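Local coordinates for protein CBIX (Paracoccus pantotrophus, PDB 4CCS) that probably inserts ferrous iron into sirohydrochlorin, the terminal step of siroheme biosynthesis in denitrifying bacteria, at residues Leu6-Gly11 / Thr57-Leu62; Ala17-Ala22 / Thr43-Gly48. All blocks are in the same frame, centred on the assembly; numbering follows the deposited sequence.

Contact 1: Leu6-Gly11 / Thr57-Leu62; sequences LIVAHG and TLIYPL. With EDO (1,2-ethanediol), chain D.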
loop_
_atom_site.group_PDB
_atom_site.type_symbol
_atom_site.label_atom_id
_atom_site.label_comp_id
_atom_site.label_asym_id
_atom_site.label_seq_id
_atom_site.Cartn_x
_atom_site.Cartn_y
_atom_site.Cartn_z
ATOM N N LEU A 6 -11.096 12.017 4.180
ATOM C CA LEU A 6 -9.810 11.968 4.861
ATOM C C LEU A 6 -9.051 10.695 4.459
ATOM O O LEU A 6 -9.567 9.597 4.642
ATOM C CB LEU A 6 -10.038 12.066 6.387
ATOM C CG LEU A 6 -8.837 12.346 7.304
ATOM C CD1 LEU A 6 -8.074 13.631 6.897
ATOM C CD2 LEU A 6 -9.300 12.468 8.749
ATOM N N ILE A 7 -7.860 10.859 3.858
ATOM C CA ILE A 7 -6.942 9.769 3.466
ATOM C C ILE A 7 -6.077 9.551 4.707
ATOM O O ILE A 7 -5.374 10.475 5.141
ATOM C CB ILE A 7 -6.077 10.133 2.232
ATOM C CG1 ILE A 7 -6.913 10.674 1.033
ATOM C CG2 ILE A 7 -5.170 8.966 1.814
ATOM C CD1 ILE A 7 -8.114 9.898 0.536
ATOM N N VAL A 8 -6.182 8.362 5.308
ATOM C CA VAL A 8 -5.538 8.047 6.585
ATOM C C VAL A 8 -4.440 7.001 6.454
ATOM O O VAL A 8 -4.683 5.902 5.958
ATOM C CB VAL A 8 -6.609 7.648 7.642
ATOM C CG1 VAL A 8 -5.971 7.237 8.971
ATOM C CG2 VAL A 8 -7.611 8.783 7.864
ATOM N N ALA A 9 -3.245 7.337 6.944
ATOM C CA ALA A 9 -2.127 6.401 6.989
ATOM C C ALA A 9 -1.921 5.893 8.417
ATOM O O ALA A 9 -2.200 6.618 9.388
ATOM C CB ALA A 9 -0.861 7.082 6.517
ATOM N N HIS A 10 -1.401 4.662 8.543
ATOM C CA HIS A 10 -0.988 4.103 9.832
ATOM C C HIS A 10 0.194 4.943 10.308
ATOM O O HIS A 10 1.008 5.369 9.491
ATOM C CB HIS A 10 -0.470 2.660 9.671
ATOM C CG HIS A 10 -1.509 1.620 9.910
ATOM N ND1 HIS A 10 -2.303 1.636 11.040
ATOM C CD2 HIS A 10 -1.847 0.555 9.151
ATOM C CE1 HIS A 10 -3.117 0.600 10.917
ATOM N NE2 HIS A 10 -2.871 -0.082 9.799
ATOM N N GLY A 11 0.318 5.182 11.613
ATOM C CA GLY A 11 1.499 5.938 12.029
ATOM C C GLY A 11 2.716 5.006 12.111
ATOM O O GLY A 11 2.568 3.778 12.143
ATOM N N THR A 57 -18.096 12.352 7.043
ATOM C CA THR A 57 -16.774 12.225 6.409
ATOM C C THR A 57 -16.552 10.784 5.931
ATOM O O THR A 57 -16.939 9.840 6.626
ATOM C CB THR A 57 -15.643 12.701 7.374
ATOM O OG1 THR A 57 -15.906 14.036 7.812
ATOM C CG2 THR A 57 -14.248 12.657 6.740
ATOM N N LEU A 58 -15.929 10.624 4.749
ATOM C CA LEU A 58 -15.537 9.315 4.222
ATOM C C LEU A 58 -14.043 9.132 4.545
ATOM O O LEU A 58 -13.266 10.065 4.384
ATOM C CB LEU A 58 -15.748 9.203 2.697
ATOM C CG LEU A 58 -17.166 9.411 2.117
ATOM C CD1 LEU A 58 -17.196 8.993 0.662
ATOM C CD2 LEU A 58 -18.207 8.608 2.868
ATOM N N ILE A 59 -13.654 7.945 5.006
ATOM C CA ILE A 59 -12.264 7.631 5.344
ATOM C C ILE A 59 -11.683 6.661 4.316
ATOM O O ILE A 59 -12.218 5.559 4.161
ATOM C CB ILE A 59 -12.155 7.056 6.800
ATOM C CG1 ILE A 59 -12.845 7.970 7.877
ATOM C CG2 ILE A 59 -10.703 6.730 7.177
ATOM C CD1 ILE A 59 -12.342 9.494 7.997
ATOM N N TYR A 60 -10.598 7.058 3.616
ATOM C CA TYR A 60 -9.899 6.141 2.708
ATOM C C TYR A 60 -8.631 5.680 3.465
ATOM O O TYR A 60 -7.671 6.446 3.570
ATOM C CB TYR A 60 -9.543 6.765 1.348
ATOM C CG TYR A 60 -8.898 5.780 0.389
ATOM C CD1 TYR A 60 -7.516 5.593 0.372
ATOM C CD2 TYR A 60 -9.668 5.035 -0.502
ATOM C CE1 TYR A 60 -6.919 4.677 -0.495
ATOM C CE2 TYR A 60 -9.080 4.125 -1.383
ATOM C CZ TYR A 60 -7.704 3.940 -1.366
ATOM O OH TYR A 60 -7.118 3.064 -2.250
ATOM N N PRO A 61 -8.645 4.458 4.015
ATOM C CA PRO A 61 -7.485 3.972 4.770
ATOM C C PRO A 61 -6.379 3.409 3.871
ATOM O O PRO A 61 -6.630 2.525 3.045
ATOM C CB PRO A 61 -8.077 2.913 5.703
ATOM C CG PRO A 61 -9.364 2.464 5.050
ATOM C CD PRO A 61 -9.727 3.445 3.959
ATOM N N LEU A 62 -5.138 3.896 4.056
ATOM C CA LEU A 62 -3.977 3.372 3.317
ATOM C C LEU A 62 -3.468 2.074 3.981
ATOM O O LEU A 62 -2.287 1.958 4.316
ATOM C CB LEU A 62 -2.851 4.425 3.242
ATOM C CG LEU A 62 -3.091 5.665 2.375
ATOM C CD1 LEU A 62 -1.912 6.636 2.495
ATOM C CD2 LEU A 62 -3.280 5.293 0.901
HETATM C C1 EDO D . 0.033 3.582 14.707
HETATM O O1 EDO D . -0.082 5.006 14.691
HETATM C C2 EDO D . -1.288 2.966 14.262
HETATM O O2 EDO D . -1.625 3.486 12.983
HETATM O O HOH W 1 -0.672 3.437 6.074
#

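Contact 2: Ala17-Ala22 / Thr43-Gly48; sequences APQQRA and TLAMPG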
loop_
_atom_site.group_PDB
_atom_site.type_symbol
_atom_site.label_atom_id
_atom_site.label_comp_id
_atom_site.label_asym_id
_atom_site.label_seq_id
_atom_site.Cartn_x
_atom_site.Cartn_y
_atom_site.Cartn_z
ATOM N N ALA A 17 5.769 14.826 11.986
ATOM C CA ALA A 17 5.644 15.937 11.024
ATOM C C ALA A 17 5.957 15.533 9.555
ATOM O O ALA A 17 5.118 15.821 8.694
ATOM C CB ALA A 17 6.468 17.146 11.461
ATOM N N PRO A 18 7.091 14.819 9.258
ATOM C CA PRO A 18 7.306 14.433 7.847
ATOM C C PRO A 18 6.283 13.381 7.370
ATOM O O PRO A 18 5.905 13.380 6.200
ATOM C CB PRO A 18 8.748 13.929 7.811
ATOM C CG PRO A 18 9.130 13.668 9.229
ATOM C CD PRO A 18 8.317 14.612 10.060
ATOM N N GLN A 19 5.755 12.564 8.297
ATOM C CA GLN A 19 4.741 11.555 7.965
ATOM C C GLN A 19 3.436 12.262 7.572
ATOM O O GLN A 19 2.797 11.875 6.594
ATOM C CB GLN A 19 4.502 10.615 9.154
ATOM C CG GLN A 19 5.678 9.648 9.393
ATOM C CD GLN A 19 5.435 8.763 10.583
ATOM O OE1 GLN A 19 4.483 7.994 10.625
ATOM N NE2 GLN A 19 6.322 8.804 11.568
ATOM N N GLN A 20 3.079 13.323 8.308
ATOM C CA GLN A 20 1.883 14.136 8.029
ATOM C C GLN A 20 2.019 14.867 6.694
ATOM O O GLN A 20 1.071 14.840 5.902
ATOM C CB GLN A 20 1.612 15.121 9.182
ATOM C CG GLN A 20 0.374 16.031 8.985
ATOM C CD GLN A 20 -0.946 15.289 8.928
ATOM O OE1 GLN A 20 -1.101 14.195 9.473
ATOM N NE2 GLN A 20 -1.977 15.921 8.378
ATOM N N ARG A 21 3.198 15.483 6.433
ATOM C CA ARG A 21 3.475 16.193 5.169
ATOM C C ARG A 21 3.329 15.248 3.958
ATOM O O ARG A 21 2.791 15.667 2.937
ATOM C CB ARG A 21 4.890 16.811 5.172
ATOM C CG ARG A 21 4.929 18.196 5.820
ATOM C CD ARG A 21 6.279 18.885 5.662
ATOM N NE ARG A 21 7.323 18.226 6.450
ATOM C CZ ARG A 21 7.608 18.519 7.715
ATOM N NH1 ARG A 21 6.946 19.479 8.347
ATOM N NH2 ARG A 21 8.564 17.861 8.353
ATOM N N ALA A 22 3.807 13.988 4.070
ATOM C CA ALA A 22 3.703 12.995 2.984
ATOM C C ALA A 22 2.242 12.664 2.649
ATOM O O ALA A 22 1.873 12.606 1.467
ATOM C CB ALA A 22 4.471 11.720 3.354
ATOM N N THR A 43 -1.971 11.277 9.211
ATOM C CA THR A 43 -1.241 10.115 9.704
ATOM C C THR A 43 -1.679 9.903 11.132
ATOM O O THR A 43 -1.764 10.872 11.894
ATOM C CB THR A 43 0.283 10.242 9.590
ATOM O OG1 THR A 43 0.835 9.075 10.217
ATOM C CG2 THR A 43 0.841 11.504 10.268
ATOM N N LEU A 44 -1.932 8.640 11.505
ATOM C CA LEU A 44 -2.317 8.300 12.871
ATOM C C LEU A 44 -1.159 8.523 13.867
ATOM O O LEU A 44 -1.386 8.448 15.077
ATOM C CB LEU A 44 -2.913 6.881 12.956
ATOM C CG LEU A 44 -4.227 6.669 12.170
ATOM C CD1 LEU A 44 -4.677 5.229 12.241
ATOM C CD2 LEU A 44 -5.343 7.616 12.647
ATOM N N ALA A 45 0.066 8.853 13.366
ATOM C CA ALA A 45 1.208 9.177 14.260
ATOM C C ALA A 45 1.028 10.603 14.832
ATOM O O ALA A 45 1.677 10.964 15.813
ATOM C CB ALA A 45 2.534 9.085 13.500
ATOM N N MET A 46 0.150 11.413 14.207
ATOM C CA MET A 46 -0.088 12.788 14.613
ATOM C C MET A 46 -1.240 12.835 15.616
ATOM O O MET A 46 -2.322 12.314 15.305
ATOM C CB MET A 46 -0.366 13.662 13.363
ATOM C CG MET A 46 -0.355 15.158 13.621
ATOM S SD MET A 46 1.233 15.786 14.220
ATOM C CE MET A 46 2.134 16.003 12.692
ATOM N N PRO A 47 -1.024 13.422 16.838
ATOM C CA PRO A 47 -2.149 13.528 17.778
ATOM C C PRO A 47 -3.198 14.460 17.149
ATOM O O PRO A 47 -2.842 15.423 16.451
ATOM C CB PRO A 47 -1.527 14.126 19.059
ATOM C CG PRO A 47 -0.134 14.489 18.712
ATOM C CD PRO A 47 0.262 13.676 17.518
ATOM N N GLY A 48 -4.477 14.119 17.324
ATOM C CA GLY A 48 -5.576 14.914 16.760
ATOM C C GLY A 48 -5.738 14.724 15.245
ATOM O O GLY A 48 -6.351 15.572 14.597
HETATM O O HOH W 2 2.558 7.685 8.666
#

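Contact 1: Leu6-Gly11 / Thr57-Leu62
Ile-7 carries CG1 beside its own backbone N (chi1 -51°) and bends again at the next bond, which swings CD1 back to Tyr-60; Tyr-60 holds CG anti to its N (chi1 -176°), which leaves CB to face Ile-7 while the ring extends beyond it. Ile-7 CD1 thus lands 3.5 Å from Tyr-60 CB, approaching the base of the side chain rather than the phenol end, whose OH is bonded to Asp-95. On the same face Leu-62 leans in, its CG 3.9 Å from Ile-7 CG2. Helix 215-226 covers this side through Ile-219, which touches both Ile-7 and Tyr-60. The other face carries Leu-6, Val-8 and Ile-59. Here the two branches of Ile-59 divide the work: CD1 rests 3.8 Å from Leu-6 CB, and CG2 lies 3.8 Å from Val-8 CG2.

Between these layers the strands run parallel. Leu-6 N reaches Leu-58 O at 2.9 Å, and Tyr-60 N returns to Leu-6 O at 2.9 Å. One step on, Val-8 N bonds Tyr-60 O at 3.0 Å, and Leu-62 N closes the set on Val-8 O at 2.8 Å with an almost straight N-H (177°). Past that point water 1 joins His-10 N to Leu-62 O.

Ile-7 and Ala-9 bond strand 38-43 and, for Ala-9, also Leu-44 just beyond it. His-10 ND1, at the ring edge, and Gly-11 N both bind O2 of an ethanediol, probably from the crystallisation liquor. An apolar strand hydrogen-bonded along both edges thus ends in polar groups that may mark a pocket.

Contact 2: Ala17-Ala22 / Thr43-Gly48
The carboxamide of Gln-20 reaches over to Thr-43, whose backbone N donates to OE1 at 3.1 Å from a position tilted 25° out of the carbonyl plane. Beside that bond, the same OE1 lies 3.4 Å from Thr-43 CG2. The other end of the amide is held by Glu-24, with a weak bond from NE2 to Gly-41 O, so its rotation is fixed from both ends. The guanidinium of Arg-21 has Ala-17 O over the centre of one face, a contact within the helix and away from the loop.

A bend at chi2 (64°) lets Gln-20 curl toward the loop, while its CB takes the methyl of Met-46 crosswise: Met-46 CE sits 3.7 Å from Gln-20 CB and also approaches Ala-17 N. Thr-43 CG2 fits against the CB atoms of both glutamines.

Gln-19 uses a second, wetter route. Water 2 donates to its OE1 at 2.8 Å and accepts from Thr-43 OG1 at 2.7 Å. Gln-12 N gives this OE1 another donor, and Ala-45 CB rests 3.6 Å away. Having spent its proton on the water, Thr-43 OG1 receives Ala-45 N at 3.2 Å along a nearly straight N-H (170°). That is an ST turn, set within a type I beta turn from Thr-43 to Met-46.

Two consecutive glutamines thus anchor the end of strand 38-43 and its turn to the start of helix 16-30. The helix connects strand 4-9 to its parallel neighbour 38-43, the beta-alpha-beta crossover of a parallel-sheet alpha/beta domain, consistent with the chelatase fold.

Strand 4-9 is followed, after a short loop, by helix 16-30, and the two contacts meet at one end of the same sheet. Contact 1 is buried: it joins neighbouring strands by backbone bonds and apolar packing. Contact 2 lies farther out, about 17 Å between its centre and that of the chain against 12 Å for contact 1, and is only partly buried. There, side-chain amides, a hydroxyl and a water do the joining of a helix to a loop. The two touch directly: Ala-9 O and Leu-44 N, 2.9 Å apart, probably form a hydrogen bond, and Gly-11 CA packs on Ala-45 CB, near the bound ethanediol.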